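Local coordinates for protein salicylate 5-hydroxylase, large oxygenase component (Ralstonia sp., PDB 7C8Z) that is the large subunit of the oxygenase component of a multicomponent enzyme system that hydroxylates salicylate at its 5-position to give gentisate, using an iron ion and a [2Fe-2S] cluster, at residues P28-W36 / F400-T408. Numbering follows the deposited sequence.
Sequences PVFPQDPKW and FEQKPTHRT
A type I beta turn running from Lys403 to His406, just after helix 387-402, receives the loop that leads up to helix 52-63, with Pro404 and Thr405 at the turn's two central positions facing Pro28-Pro31. The hydroxyl of Thr405 reaches two successive carbonyls: Thr405 OG1 lies 2.7 Å from Pro28 O and 2.9 Å from Val29 O, and has one proton to give. A chi1 of 44° turns this hydroxyl toward the two carbonyls and leaves the methyl beside the Pro31 ring, Thr405 CG2 lying 4.0 Å from Pro31 CD; a short, branched residue thus serves both polar and apolar needs. Thr405 N adds a weak, bent hydrogen bond to Val29 O.

Proline suits the turn's second position because its ring restricts phi to the range a type I turn needs there, here -66°, and the ring also supplies an apolar surface. CG of Pro404 meets the edge of the Phe30 ring, 3.6 Å from Phe30 CD1. The Pro31 ring crosses that of Pro404 at about a right angle, with Pro31 CD 3.6 Å from Pro404 CG. In this way the loop 28-36 is laid against the catalytic domain of the ring-hydroxylating alpha subunit. Val29 CG1 stands over the centre of one face of the Phe30 ring and approaches Pro404 CD at 4.2 Å. A second subunit borders the contact: its Glu60 accepts hydrogen bonds from Val29 N and Phe30 N, and its Glu107 forms a salt bridge with Lys403.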
loop_
_atom_site.group_PDB
_atom_site.type_symbol
_atom_site.label_atom_id
_atom_site.label_comp_id
_atom_site.label_asym_id
_atom_site.label_seq_id
_atom_site.Cartn_x
_atom_site.Cartn_y
_atom_site.Cartn_z
ATOM N N PRO A 28 -25.906 15.315 12.910
ATOM C CA PRO A 28 -25.853 14.570 11.648
ATOM C C PRO A 28 -24.544 14.806 10.899
ATOM O O PRO A 28 -24.453 15.752 10.115
ATOM C CB PRO A 28 -27.049 15.123 10.867
ATOM C CG PRO A 28 -27.227 16.518 11.387
ATOM C CD PRO A 28 -26.722 16.540 12.810
ATOM N N VAL A 29 -23.551 13.942 11.124
ATOM C CA VAL A 29 -22.214 14.198 10.588
ATOM C C VAL A 29 -22.089 13.714 9.138
ATOM O O VAL A 29 -21.362 14.320 8.338
ATOM C CB VAL A 29 -21.160 13.548 11.508
ATOM C CG1 VAL A 29 -19.878 13.233 10.754
ATOM C CG2 VAL A 29 -20.866 14.448 12.695
ATOM N N PHE A 30 -22.818 12.647 8.760
ATOM C CA PHE A 30 -22.753 12.131 7.400
ATOM C C PHE A 30 -24.032 12.461 6.638
ATOM O O PHE A 30 -25.133 12.323 7.187
ATOM C CB PHE A 30 -22.533 10.612 7.390
ATOM C CG PHE A 30 -21.290 10.179 8.115
ATOM C CD1 PHE A 30 -20.041 10.624 7.712
ATOM C CD2 PHE A 30 -21.372 9.332 9.207
ATOM C CE1 PHE A 30 -18.897 10.229 8.382
ATOM C CE2 PHE A 30 -20.233 8.932 9.878
ATOM C CZ PHE A 30 -18.994 9.382 9.466
ATOM N N PRO A 31 -23.926 12.904 5.387
ATOM C CA PRO A 31 -25.120 13.376 4.686
ATOM C C PRO A 31 -26.056 12.235 4.336
ATOM O O PRO A 31 -25.644 11.098 4.106
ATOM C CB PRO A 31 -24.555 14.035 3.425
ATOM C CG PRO A 31 -23.258 13.348 3.191
ATOM C CD PRO A 31 -22.717 13.000 4.554
ATOM N N GLN A 32 -27.340 12.571 4.297
ATOM C CA GLN A 32 -28.428 11.666 3.925
ATOM C C GLN A 32 -29.403 12.486 3.085
ATOM O O GLN A 32 -30.042 13.400 3.614
ATOM C CB GLN A 32 -29.115 11.075 5.163
ATOM C CG GLN A 32 -30.065 9.936 4.861
ATOM C CD GLN A 32 -31.403 10.103 5.558
ATOM O OE1 GLN A 32 -31.642 11.092 6.255
ATOM N NE2 GLN A 32 -32.287 9.131 5.368
ATOM N N ASP A 33 -29.508 12.176 1.789
ATOM C CA ASP A 33 -30.241 12.980 0.815
ATOM C C ASP A 33 -29.806 14.434 0.945
ATOM O O ASP A 33 -30.599 15.281 1.371
ATOM C CB ASP A 33 -31.743 12.905 1.043
ATOM C CG ASP A 33 -32.344 11.554 0.697
ATOM O OD1 ASP A 33 -31.857 10.848 -0.205
ATOM O OD2 ASP A 33 -33.364 11.237 1.356
ATOM N N PRO A 34 -28.576 14.772 0.594
ATOM C CA PRO A 34 -28.098 16.128 0.859
ATOM C C PRO A 34 -28.603 17.087 -0.197
ATOM O O PRO A 34 -28.747 16.743 -1.370
ATOM C CB PRO A 34 -26.576 15.971 0.793
ATOM C CG PRO A 34 -26.312 14.641 0.129
ATOM C CD PRO A 34 -27.599 13.952 -0.148
ATOM N N LYS A 35 -28.839 18.314 0.245
ATOM C CA LYS A 35 -29.235 19.411 -0.621
ATOM C C LYS A 35 -28.323 20.593 -0.353
ATOM O O LYS A 35 -27.936 20.834 0.792
ATOM C CB LYS A 35 -30.705 19.814 -0.412
ATOM C CG LYS A 35 -31.665 19.039 -1.286
ATOM C CD LYS A 35 -31.379 19.310 -2.755
ATOM C CE LYS A 35 -31.026 18.030 -3.499
ATOM N NZ LYS A 35 -30.288 18.312 -4.760
ATOM N N TRP A 36 -27.982 21.320 -1.408
ATOM C CA TRP A 36 -27.017 22.398 -1.277
ATOM C C TRP A 36 -27.531 23.445 -0.287
ATOM O O TRP A 36 -28.733 23.732 -0.250
ATOM C CB TRP A 36 -26.749 23.029 -2.644
ATOM C CG TRP A 36 -25.682 24.071 -2.640
ATOM C CD1 TRP A 36 -25.802 25.361 -2.219
ATOM C CD2 TRP A 36 -24.329 23.916 -3.082
ATOM N NE1 TRP A 36 -24.608 26.021 -2.367
ATOM C CE2 TRP A 36 -23.687 25.158 -2.897
ATOM C CE3 TRP A 36 -23.596 22.848 -3.613
ATOM C CZ2 TRP A 36 -22.348 25.363 -3.223
ATOM C CZ3 TRP A 36 -22.266 23.054 -3.936
ATOM C CH2 TRP A 36 -21.658 24.302 -3.741
ATOM N N PHE A 400 -12.607 17.891 5.157
ATOM C CA PHE A 400 -13.905 17.620 4.541
ATOM C C PHE A 400 -14.397 16.223 4.898
ATOM O O PHE A 400 -15.541 16.048 5.335
ATOM C CB PHE A 400 -13.827 17.782 3.022
ATOM C CG PHE A 400 -13.373 19.139 2.577
ATOM C CD1 PHE A 400 -13.682 20.266 3.319
ATOM C CD2 PHE A 400 -12.626 19.288 1.420
ATOM C CE1 PHE A 400 -13.257 21.513 2.915
ATOM C CE2 PHE A 400 -12.197 20.533 1.009
ATOM C CZ PHE A 400 -12.514 21.648 1.759
ATOM N N GLU A 401 -13.536 15.214 4.739
ATOM C CA GLU A 401 -13.949 13.850 5.063
ATOM C C GLU A 401 -14.303 13.697 6.536
ATOM O O GLU A 401 -15.077 12.801 6.889
ATOM C CB GLU A 401 -12.850 12.852 4.693
ATOM C CG GLU A 401 -12.427 12.899 3.241
ATOM C CD GLU A 401 -13.320 12.065 2.355
ATOM O OE1 GLU A 401 -14.331 11.536 2.861
ATOM O OE2 GLU A 401 -13.007 11.928 1.152
ATOM N N GLN A 402 -13.769 14.566 7.395
ATOM C CA GLN A 402 -14.023 14.442 8.825
ATOM C C GLN A 402 -15.493 14.694 9.167
ATOM O O GLN A 402 -16.057 14.013 10.032
ATOM C CB GLN A 402 -13.108 15.407 9.575
ATOM C CG GLN A 402 -13.359 15.514 11.051
ATOM C CD GLN A 402 -12.103 15.866 11.811
ATOM O OE1 GLN A 402 -10.996 15.517 11.397
ATOM N NE2 GLN A 402 -12.265 16.561 12.926
ATOM N N LYS A 403 -16.136 15.649 8.489
ATOM C CA LYS A 403 -17.525 16.022 8.783
ATOM C C LYS A 403 -18.215 16.458 7.496
ATOM O O LYS A 403 -18.471 17.648 7.274
ATOM C CB LYS A 403 -17.589 17.132 9.836
ATOM C CG LYS A 403 -16.544 18.223 9.634
ATOM C CD LYS A 403 -16.282 19.015 10.900
ATOM C CE LYS A 403 -17.487 19.850 11.294
ATOM N NZ LYS A 403 -17.159 20.855 12.349
ATOM N N PRO A 404 -18.568 15.504 6.630
ATOM C CA PRO A 404 -19.014 15.866 5.272
ATOM C C PRO A 404 -20.322 16.643 5.208
ATOM O O PRO A 404 -20.691 17.079 4.110
ATOM C CB PRO A 404 -19.148 14.507 4.569
ATOM C CG PRO A 404 -19.303 13.515 5.673
ATOM C CD PRO A 404 -18.534 14.048 6.844
ATOM N N THR A 405 -21.028 16.848 6.322
ATOM C CA THR A 405 -22.252 17.645 6.297
ATOM C C THR A 405 -21.993 19.135 6.458
ATOM O O THR A 405 -22.898 19.935 6.199
ATOM C CB THR A 405 -23.231 17.202 7.397
ATOM O OG1 THR A 405 -22.528 16.993 8.629
ATOM C CG2 THR A 405 -23.955 15.926 6.996
ATOM N N HIS A 406 -20.797 19.527 6.879
ATOM C CA HIS A 406 -20.491 20.930 7.107
ATOM C C HIS A 406 -20.292 21.620 5.759
ATOM O O HIS A 406 -20.492 21.034 4.692
ATOM C CB HIS A 406 -19.269 21.061 8.012
ATOM C CG HIS A 406 -19.267 22.296 8.855
ATOM N ND1 HIS A 406 -20.419 22.845 9.377
ATOM C CD2 HIS A 406 -18.253 23.090 9.271
ATOM C CE1 HIS A 406 -20.114 23.922 10.078
ATOM N NE2 HIS A 406 -18.805 24.092 10.031
ATOM N N ARG A 407 -19.873 22.881 5.798
ATOM C CA ARG A 407 -19.748 23.689 4.597
ATOM C C ARG A 407 -18.601 24.668 4.776
ATOM O O ARG A 407 -18.292 25.091 5.894
ATOM C CB ARG A 407 -21.052 24.440 4.282
ATOM C CG ARG A 407 -21.289 25.700 5.117
ATOM C CD ARG A 407 -21.640 25.362 6.563
ATOM N NE ARG A 407 -21.799 26.550 7.399
ATOM C CZ ARG A 407 -20.793 27.291 7.855
ATOM N NH1 ARG A 407 -19.537 26.979 7.557
ATOM N NH2 ARG A 407 -21.043 28.350 8.612
ATOM N N THR A 408 -17.979 25.034 3.664
ATOM C CA THR A 408 -16.976 26.082 3.701
ATOM C C THR A 408 -17.660 27.444 3.620
ATOM O O THR A 408 -18.866 27.554 3.380
ATOM C CB THR A 408 -15.970 25.924 2.561
ATOM O OG1 THR A 408 -16.608 26.219 1.313
ATOM C CG2 THR A 408 -15.417 24.502 2.516
#